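Local coordinates for protein ATP phosphoribosyltransferase (PDB 2VD3) that catalyses the first step of histidine biosynthesis, probably under feedback control by histidine, condensing ATP with 5-phosphoribose 1-diphosphate to give phosphoribosyl-ATP, at residues A[8-13]-A[55-60]; A[127-132]-A[177-182]. All coordinates share one frame; numbering follows the deposited sequence.

Contact 1: A[8-13]-A[55-60]; sequences AVPSKG and ADIPEF
I57, which packs on A8 and P10, follows D56, whose carboxylate oxygen OD2 is gripped twice: by a salt bridge to R79 NH1 and by a hydrogen bond from the backbone N of T143 of the second subunit. The contact itself is apolar and rests almost wholly on I57. Its CB points toward the strand, and the CG1 branch is fully extended (chi2 -176°), so that the CD1 methyl reaches over the backbone at the V9–P10 junction. There CD1 lies 3.6 Å from P10 N and 3.7 Å from P10 CD, the isoleucine and proline side chains crossing at about a right angle. Because that nitrogen carries no hydrogen, the methyl covers it without burying an unmet N-H. The other branch serves A8: I57 CG2 sits 3.8 Å from A8 CB, the two methyls facing each other in the interior. One turn on, F60 N donates to D56 O at 3.0 Å, and this same oxygen lies above one face of the F60 ring, toward its rim. Strand 5-10 runs between its parallel neighbours 47-52 and 68-72, and helix 57-63 links those two in a beta-alpha-beta crossover, with I57 lying on the strand it passes over and also touching S52 and T71 beside it.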
ATOM      1  N   ALA A   8     -19.096  15.497  10.761  1.00 46.49           N
ATOM      2  CA  ALA A   8     -17.984  15.347   9.848  1.00 46.25           C
ATOM      3  C   ALA A   8     -16.742  14.925  10.619  1.00 46.18           C
ATOM      4  O   ALA A   8     -16.296  15.612  11.534  1.00 46.04           O
ATOM      5  CB  ALA A   8     -17.742  16.647   9.091  1.00 46.10           C
ATOM      6  N   VAL A   9     -16.195  13.778  10.252  1.00 46.45           N
ATOM      7  CA  VAL A   9     -15.052  13.207  10.961  1.00 46.75           C
ATOM      8  C   VAL A   9     -13.953  12.962   9.941  1.00 46.88           C
ATOM      9  O   VAL A   9     -14.227  12.455   8.855  1.00 46.86           O
ATOM     10  CB  VAL A   9     -15.459  11.899  11.698  1.00 47.00           C
ATOM     11  CG1 VAL A   9     -14.252  11.140  12.244  1.00 46.47           C
ATOM     12  CG2 VAL A   9     -16.463  12.215  12.817  1.00 46.85           C
ATOM     13  N   PRO A  10     -12.713  13.369  10.261  1.00 47.52           N
ATOM     14  CA  PRO A  10     -11.605  13.156   9.326  1.00 47.99           C
ATOM     15  C   PRO A  10     -11.447  11.698   8.932  1.00 48.75           C
ATOM     16  O   PRO A  10     -11.632  10.802   9.767  1.00 48.75           O
ATOM     17  CB  PRO A  10     -10.392  13.673  10.101  1.00 47.84           C
ATOM     18  CG  PRO A  10     -10.987  14.714  11.000  1.00 47.50           C
ATOM     19  CD  PRO A  10     -12.264  14.093  11.466  1.00 47.16           C
ATOM     20  N   SER A  11     -11.131  11.483   7.656  1.00 49.71           N
ATOM     21  CA  SER A  11     -11.037  10.149   7.057  1.00 50.54           C
ATOM     22  C   SER A  11      -9.621   9.600   7.069  1.00 51.36           C
ATOM     23  O   SER A  11      -9.423   8.388   7.168  1.00 51.65           O
ATOM     24  CB  SER A  11     -11.554  10.178   5.621  1.00 50.59           C
ATOM     25  OG  SER A  11     -11.142  11.363   4.962  1.00 50.14           O
ATOM     26  N   LYS A  12      -8.640  10.490   6.954  1.00 52.20           N
ATOM     27  CA  LYS A  12      -7.233  10.093   7.008  1.00 53.13           C
ATOM     28  C   LYS A  12      -6.446  11.060   7.888  1.00 53.62           C
ATOM     29  O   LYS A  12      -6.965  12.102   8.288  1.00 53.89           O
ATOM     30  CB  LYS A  12      -6.623   9.962   5.592  1.00 53.19           C
ATOM     31  CG  LYS A  12      -7.000  11.075   4.607  0.50 53.07           C
ATOM     32  CD  LYS A  12      -7.065  10.557   3.165  0.50 52.50           C
ATOM     33  CE  LYS A  12      -5.712  10.591   2.468  0.50 52.14           C
ATOM     34  NZ  LYS A  12      -5.787  10.028   1.094  0.50 51.50           N
ATOM     35  N   GLY A  13      -5.206  10.702   8.203  1.00 54.20           N
ATOM     36  CA  GLY A  13      -4.342  11.551   9.018  1.00 54.72           C
ATOM     37  C   GLY A  13      -4.490  11.332  10.516  1.00 55.19           C
ATOM     38  O   GLY A  13      -5.265  10.471  10.973  1.00 55.15           O
ATOM     39  N   ALA A  55      -9.300  19.199   5.946  1.00 41.79           N
ATOM     40  CA  ALA A  55      -9.246  20.590   5.512  1.00 41.62           C
ATOM     41  C   ALA A  55     -10.586  21.073   4.955  1.00 41.68           C
ATOM     42  O   ALA A  55     -10.806  22.279   4.827  1.00 41.70           O
ATOM     43  CB  ALA A  55      -8.125  20.803   4.501  1.00 41.13           C
ATOM     44  N   ASP A  56     -11.471  20.133   4.638  1.00 41.64           N
ATOM     45  CA  ASP A  56     -12.783  20.444   4.073  1.00 42.10           C
ATOM     46  C   ASP A  56     -13.860  20.554   5.149  1.00 42.39           C
ATOM     47  O   ASP A  56     -14.931  21.108   4.917  1.00 43.07           O
ATOM     48  CB  ASP A  56     -13.193  19.359   3.069  1.00 42.31           C
ATOM     49  CG  ASP A  56     -12.398  19.407   1.788  1.00 42.41           C
ATOM     50  OD1 ASP A  56     -12.196  18.335   1.196  1.00 44.29           O
ATOM     51  OD2 ASP A  56     -11.992  20.503   1.348  1.00 43.96           O
ATOM     52  N   ILE A  57     -13.579  20.019   6.332  1.00 42.65           N
ATOM     53  CA  ILE A  57     -14.556  20.032   7.420  1.00 42.60           C
ATOM     54  C   ILE A  57     -15.018  21.443   7.876  1.00 42.92           C
ATOM     55  O   ILE A  57     -16.204  21.647   8.117  1.00 43.09           O
ATOM     56  CB  ILE A  57     -14.092  19.155   8.603  1.00 42.64           C
ATOM     57  CG1 ILE A  57     -13.971  17.692   8.138  1.00 42.82           C
ATOM     58  CG2 ILE A  57     -15.046  19.297   9.775  1.00 41.80           C
ATOM     59  CD1 ILE A  57     -13.610  16.670   9.215  1.00 41.81           C
ATOM     60  N   PRO A  58     -14.098  22.414   8.009  1.00 43.11           N
ATOM     61  CA  PRO A  58     -14.612  23.745   8.334  1.00 43.21           C
ATOM     62  C   PRO A  58     -15.733  24.222   7.383  1.00 43.63           C
ATOM     63  O   PRO A  58     -16.796  24.623   7.850  1.00 43.42           O
ATOM     64  CB  PRO A  58     -13.367  24.626   8.226  1.00 42.84           C
ATOM     65  CG  PRO A  58     -12.271  23.722   8.585  1.00 43.16           C
ATOM     66  CD  PRO A  58     -12.625  22.407   7.949  1.00 43.02           C
ATOM     67  N   GLU A  59     -15.504  24.135   6.071  1.00 44.27           N
ATOM     68  CA  GLU A  59     -16.505  24.520   5.073  1.00 44.95           C
ATOM     69  C   GLU A  59     -17.792  23.677   5.081  1.00 44.67           C
ATOM     70  O   GLU A  59     -18.885  24.242   5.022  1.00 44.52           O
ATOM     71  CB  GLU A  59     -15.893  24.559   3.666  1.00 45.23           C
ATOM     72  CG  GLU A  59     -14.963  25.760   3.445  1.00 47.75           C
ATOM     73  CD  GLU A  59     -15.664  27.099   3.618  1.00 49.69           C
ATOM     74  OE1 GLU A  59     -16.202  27.620   2.623  1.00 52.83           O
ATOM     75  OE2 GLU A  59     -15.668  27.644   4.741  1.00 50.58           O
ATOM     76  N   PHE A  60     -17.665  22.348   5.160  1.00 44.15           N
ATOM     77  CA  PHE A  60     -18.841  21.481   5.237  1.00 43.96           C
ATOM     78  C   PHE A  60     -19.740  21.871   6.404  1.00 43.95           C
ATOM     79  O   PHE A  60     -20.982  21.838   6.296  1.00 44.04           O
ATOM     80  CB  PHE A  60     -18.466  19.995   5.364  1.00 43.94           C
ATOM     81  CG  PHE A  60     -17.814  19.406   4.135  1.00 44.11           C
ATOM     82  CD1 PHE A  60     -17.883  20.049   2.897  1.00 43.67           C
ATOM     83  CD2 PHE A  60     -17.140  18.178   4.217  1.00 42.79           C
ATOM     84  CE1 PHE A  60     -17.277  19.479   1.764  1.00 43.82           C
ATOM     85  CE2 PHE A  60     -16.547  17.607   3.094  1.00 42.25           C
ATOM     86  CZ  PHE A  60     -16.612  18.255   1.869  1.00 42.65           C
TER

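Contact 2: A[127-132]-A[177-182]; sequences ENYLRE and DTILES. With MG (magnesium ion), chain M.
A magnesium site borders this helix-on-sheet contact: D177 binds the ion through OD1 at 2.4 Å while its other oxygen, OD2, takes the hydroxyl of Y129. The tyrosine leaves the helix with CG anti to the backbone N (chi1 162°), which sends the ring across to the strand. Y129 OH donates to D177 OD2 at 2.8 Å, reaching the oxygen on its anti side and somewhat out of the carboxylate plane. Carboxylate and ring are turned 72° against each other, with OD2 at the ring edge and near its plane. I179 comes over one face instead, its CG1 4.2 Å from the Y129 ring centroid in a CH-pi contact, while I179 CG2 packs 3.5 Å from Y129 CB. The strand bends here in a classic beta bulge, I179 and L180 both facing L96. T178 N adds a weak hydrogen bond to D177 OD1. A phenylalanine in place of Y129 could keep its ring face against I179 but would probably leave OD2 without its hydroxyl donor and the carboxylate less restrained. With OD1 on the metal and OD2 taking the phenol, the bound magnesium ion would probably favour the ionised carboxylate, which can then accept the tyrosine's bond.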
ATOM      1  N   GLU A 127       0.035  35.142   5.964  1.00 48.67           N
ATOM      2  CA  GLU A 127      -0.191  36.524   5.520  1.00 49.58           C
ATOM      3  C   GLU A 127      -0.682  37.341   6.698  1.00 49.59           C
ATOM      4  O   GLU A 127      -0.168  38.423   6.970  1.00 49.67           O
ATOM      5  CB  GLU A 127      -1.201  36.625   4.367  1.00 49.81           C
ATOM      6  CG  GLU A 127      -0.746  36.021   3.025  1.00 51.89           C
ATOM      7  CD  GLU A 127       0.277  36.866   2.251  1.00 54.62           C
ATOM      8  OE1 GLU A 127       0.744  37.914   2.762  1.00 54.91           O
ATOM      9  OE2 GLU A 127       0.612  36.467   1.109  1.00 55.70           O
ATOM     10  N   ASN A 128      -1.661  36.789   7.410  1.00 49.97           N
ATOM     11  CA  ASN A 128      -2.285  37.446   8.556  1.00 50.02           C
ATOM     12  C   ASN A 128      -1.323  37.750   9.705  1.00 49.92           C
ATOM     13  O   ASN A 128      -1.401  38.820  10.307  1.00 49.96           O
ATOM     14  CB  ASN A 128      -3.453  36.605   9.067  1.00 50.04           C
ATOM     15  CG  ASN A 128      -4.456  37.422   9.838  1.00 50.21           C
ATOM     16  OD1 ASN A 128      -5.192  38.224   9.262  1.00 51.33           O
ATOM     17  ND2 ASN A 128      -4.500  37.222  11.147  1.00 50.22           N
ATOM     18  N   TYR A 129      -0.434  36.802  10.006  1.00 49.86           N
ATOM     19  CA  TYR A 129       0.625  36.980  11.007  1.00 49.88           C
ATOM     20  C   TYR A 129       1.570  38.107  10.599  1.00 50.56           C
ATOM     21  O   TYR A 129       1.951  38.942  11.428  1.00 50.67           O
ATOM     22  CB  TYR A 129       1.405  35.672  11.184  1.00 49.30           C
ATOM     23  CG  TYR A 129       2.768  35.800  11.848  1.00 48.37           C
ATOM     24  CD1 TYR A 129       2.907  35.695  13.235  1.00 48.02           C
ATOM     25  CD2 TYR A 129       3.919  36.006  11.088  1.00 46.79           C
ATOM     26  CE1 TYR A 129       4.161  35.805  13.844  1.00 47.36           C
ATOM     27  CE2 TYR A 129       5.167  36.120  11.686  1.00 46.97           C
ATOM     28  CZ  TYR A 129       5.282  36.021  13.063  1.00 47.52           C
ATOM     29  OH  TYR A 129       6.524  36.117  13.651  1.00 47.47           O
ATOM     30  N   LEU A 130       1.945  38.115   9.320  1.00 51.10           N
ATOM     31  CA  LEU A 130       2.805  39.144   8.765  1.00 51.93           C
ATOM     32  C   LEU A 130       2.123  40.495   8.795  1.00 52.79           C
ATOM     33  O   LEU A 130       2.761  41.503   9.093  1.00 53.00           O
ATOM     34  CB  LEU A 130       3.217  38.804   7.329  1.00 51.65           C
ATOM     35  CG  LEU A 130       4.213  37.661   7.109  1.00 51.60           C
ATOM     36  CD1 LEU A 130       4.581  37.601   5.641  1.00 51.85           C
ATOM     37  CD2 LEU A 130       5.470  37.787   7.982  1.00 50.62           C
ATOM     38  N   ARG A 131       0.826  40.505   8.485  1.00 53.89           N
ATOM     39  CA  ARG A 131       0.044  41.740   8.425  1.00 54.88           C
ATOM     40  C   ARG A 131      -0.131  42.317   9.816  1.00 55.49           C
ATOM     41  O   ARG A 131      -0.047  43.530   9.996  1.00 55.97           O
ATOM     42  CB  ARG A 131      -1.324  41.503   7.776  1.00 54.90           C
ATOM     43  CG  ARG A 131      -1.849  42.686   6.983  1.00 54.97           C
ATOM     44  N   GLU A 132      -0.344  41.449  10.802  1.00 56.18           N
ATOM     45  CA  GLU A 132      -0.514  41.904  12.183  1.00 56.82           C
ATOM     46  C   GLU A 132       0.789  42.411  12.804  1.00 56.88           C
ATOM     47  O   GLU A 132       0.768  43.342  13.611  1.00 57.14           O
ATOM     48  CB  GLU A 132      -1.175  40.834  13.060  1.00 56.86           C
ATOM     49  CG  GLU A 132      -2.663  40.631  12.750  1.00 57.94           C
ATOM     50  CD  GLU A 132      -3.537  40.615  13.999  1.00 59.44           C
ATOM     51  OE1 GLU A 132      -3.555  41.633  14.731  1.00 59.92           O
ATOM     52  OE2 GLU A 132      -4.215  39.591  14.237  1.00 59.72           O
ATOM     53  N   ASP A 177       9.715  32.130  15.942  1.00 50.49           N
ATOM     54  CA  ASP A 177       8.433  32.551  16.521  1.00 49.81           C
ATOM     55  C   ASP A 177       7.373  31.457  16.423  1.00 49.37           C
ATOM     56  O   ASP A 177       7.479  30.542  15.599  1.00 49.17           O
ATOM     57  CB  ASP A 177       7.910  33.829  15.868  1.00 49.80           C
ATOM     58  CG  ASP A 177       7.018  34.635  16.796  1.00 49.98           C
ATOM     59  OD1 ASP A 177       6.660  34.134  17.888  1.00 49.26           O
ATOM     60  OD2 ASP A 177       6.674  35.779  16.433  1.00 50.27           O
ATOM     61  N   THR A 178       6.370  31.549  17.297  1.00 48.63           N
ATOM     62  CA  THR A 178       5.182  30.711  17.201  1.00 47.97           C
ATOM     63  C   THR A 178       4.053  31.554  16.619  1.00 47.41           C
ATOM     64  O   THR A 178       3.711  32.599  17.155  1.00 46.75           O
ATOM     65  CB  THR A 178       4.779  30.101  18.568  1.00 47.86           C
ATOM     66  OG1 THR A 178       5.855  29.296  19.070  1.00 47.88           O
ATOM     67  CG2 THR A 178       3.542  29.222  18.428  1.00 47.65           C
ATOM     68  N   ILE A 179       3.489  31.090  15.508  1.00 47.12           N
ATOM     69  CA  ILE A 179       2.414  31.818  14.820  1.00 46.70           C
ATOM     70  C   ILE A 179       1.041  31.482  15.392  1.00 46.19           C
ATOM     71  O   ILE A 179       0.211  32.359  15.557  1.00 46.38           O
ATOM     72  CB  ILE A 179       2.431  31.538  13.297  1.00 46.63           C
ATOM     73  CG1 ILE A 179       3.850  31.725  12.743  1.00 46.47           C
ATOM     74  CG2 ILE A 179       1.446  32.433  12.576  1.00 46.35           C
ATOM     75  CD1 ILE A 179       4.042  31.226  11.332  1.00 45.17           C
ATOM     76  N   LEU A 180       0.815  30.211  15.710  1.00 45.85           N
ATOM     77  CA  LEU A 180      -0.505  29.738  16.114  1.00 45.50           C
ATOM     78  C   LEU A 180      -0.383  28.454  16.919  1.00 44.99           C
ATOM     79  O   LEU A 180       0.401  27.561  16.573  1.00 45.50           O
ATOM     80  CB  LEU A 180      -1.388  29.487  14.878  1.00 45.79           C
ATOM     81  CG  LEU A 180      -2.825  28.989  15.072  1.00 46.41           C
ATOM     82  CD1 LEU A 180      -3.850  30.094  14.801  1.00 46.73           C
ATOM     83  CD2 LEU A 180      -3.079  27.804  14.177  1.00 46.26           C
ATOM     84  N   GLU A 181      -1.155  28.374  17.998  1.00 44.42           N
ATOM     85  CA  GLU A 181      -1.311  27.136  18.742  1.00 44.02           C
ATOM     86  C   GLU A 181      -2.560  26.443  18.226  1.00 43.98           C
ATOM     87  O   GLU A 181      -3.635  27.048  18.132  1.00 43.98           O
ATOM     88  CB  GLU A 181      -1.427  27.393  20.246  1.00 43.87           C
ATOM     89  CG  GLU A 181      -0.320  28.250  20.844  0.50 43.48           C
ATOM     90  CD  GLU A 181       1.050  27.597  20.795  0.50 42.99           C
ATOM     91  OE1 GLU A 181       1.154  26.418  20.384  0.50 41.94           O
ATOM     92  OE2 GLU A 181       2.027  28.272  21.182  0.50 43.18           O
ATOM     93  N   SER A 182      -2.410  25.181  17.865  1.00 43.71           N
ATOM     94  CA  SER A 182      -3.516  24.436  17.306  1.00 43.63           C
ATOM     95  C   SER A 182      -3.886  23.235  18.159  1.00 44.02           C
ATOM     96  O   SER A 182      -3.034  22.587  18.790  1.00 43.71           O
ATOM     97  CB  SER A 182      -3.199  23.982  15.889  1.00 43.39           C
ATOM     98  OG  SER A 182      -4.320  23.350  15.329  1.00 43.33           O
TER
HETATM   99 MG    MG M1297       5.125  35.710  18.914  1.00 71.07          MG

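Along the chain, contact 1 is complete before the first residue of contact 2; their centres lie 23 Å apart, with about 10 Å between nearest atoms. Both reach the same mixed sheet. Strand 5-10 of contact 1 pairs with 68-72, which in turn pairs antiparallel with the long strand 173-188; residues 177-182 of that strand themselves pair with 94-101. It therefore ties the two regions together, as expected of the two-lobed, periplasmic-binding-protein-like catalytic part of this family. Each contact seats a helix on one portion of the sheet. The histidine pocket that includes M238, H256 and V258 lies in the C-terminal domain, on and beside its four-stranded sheet, so neither contact forms part of it.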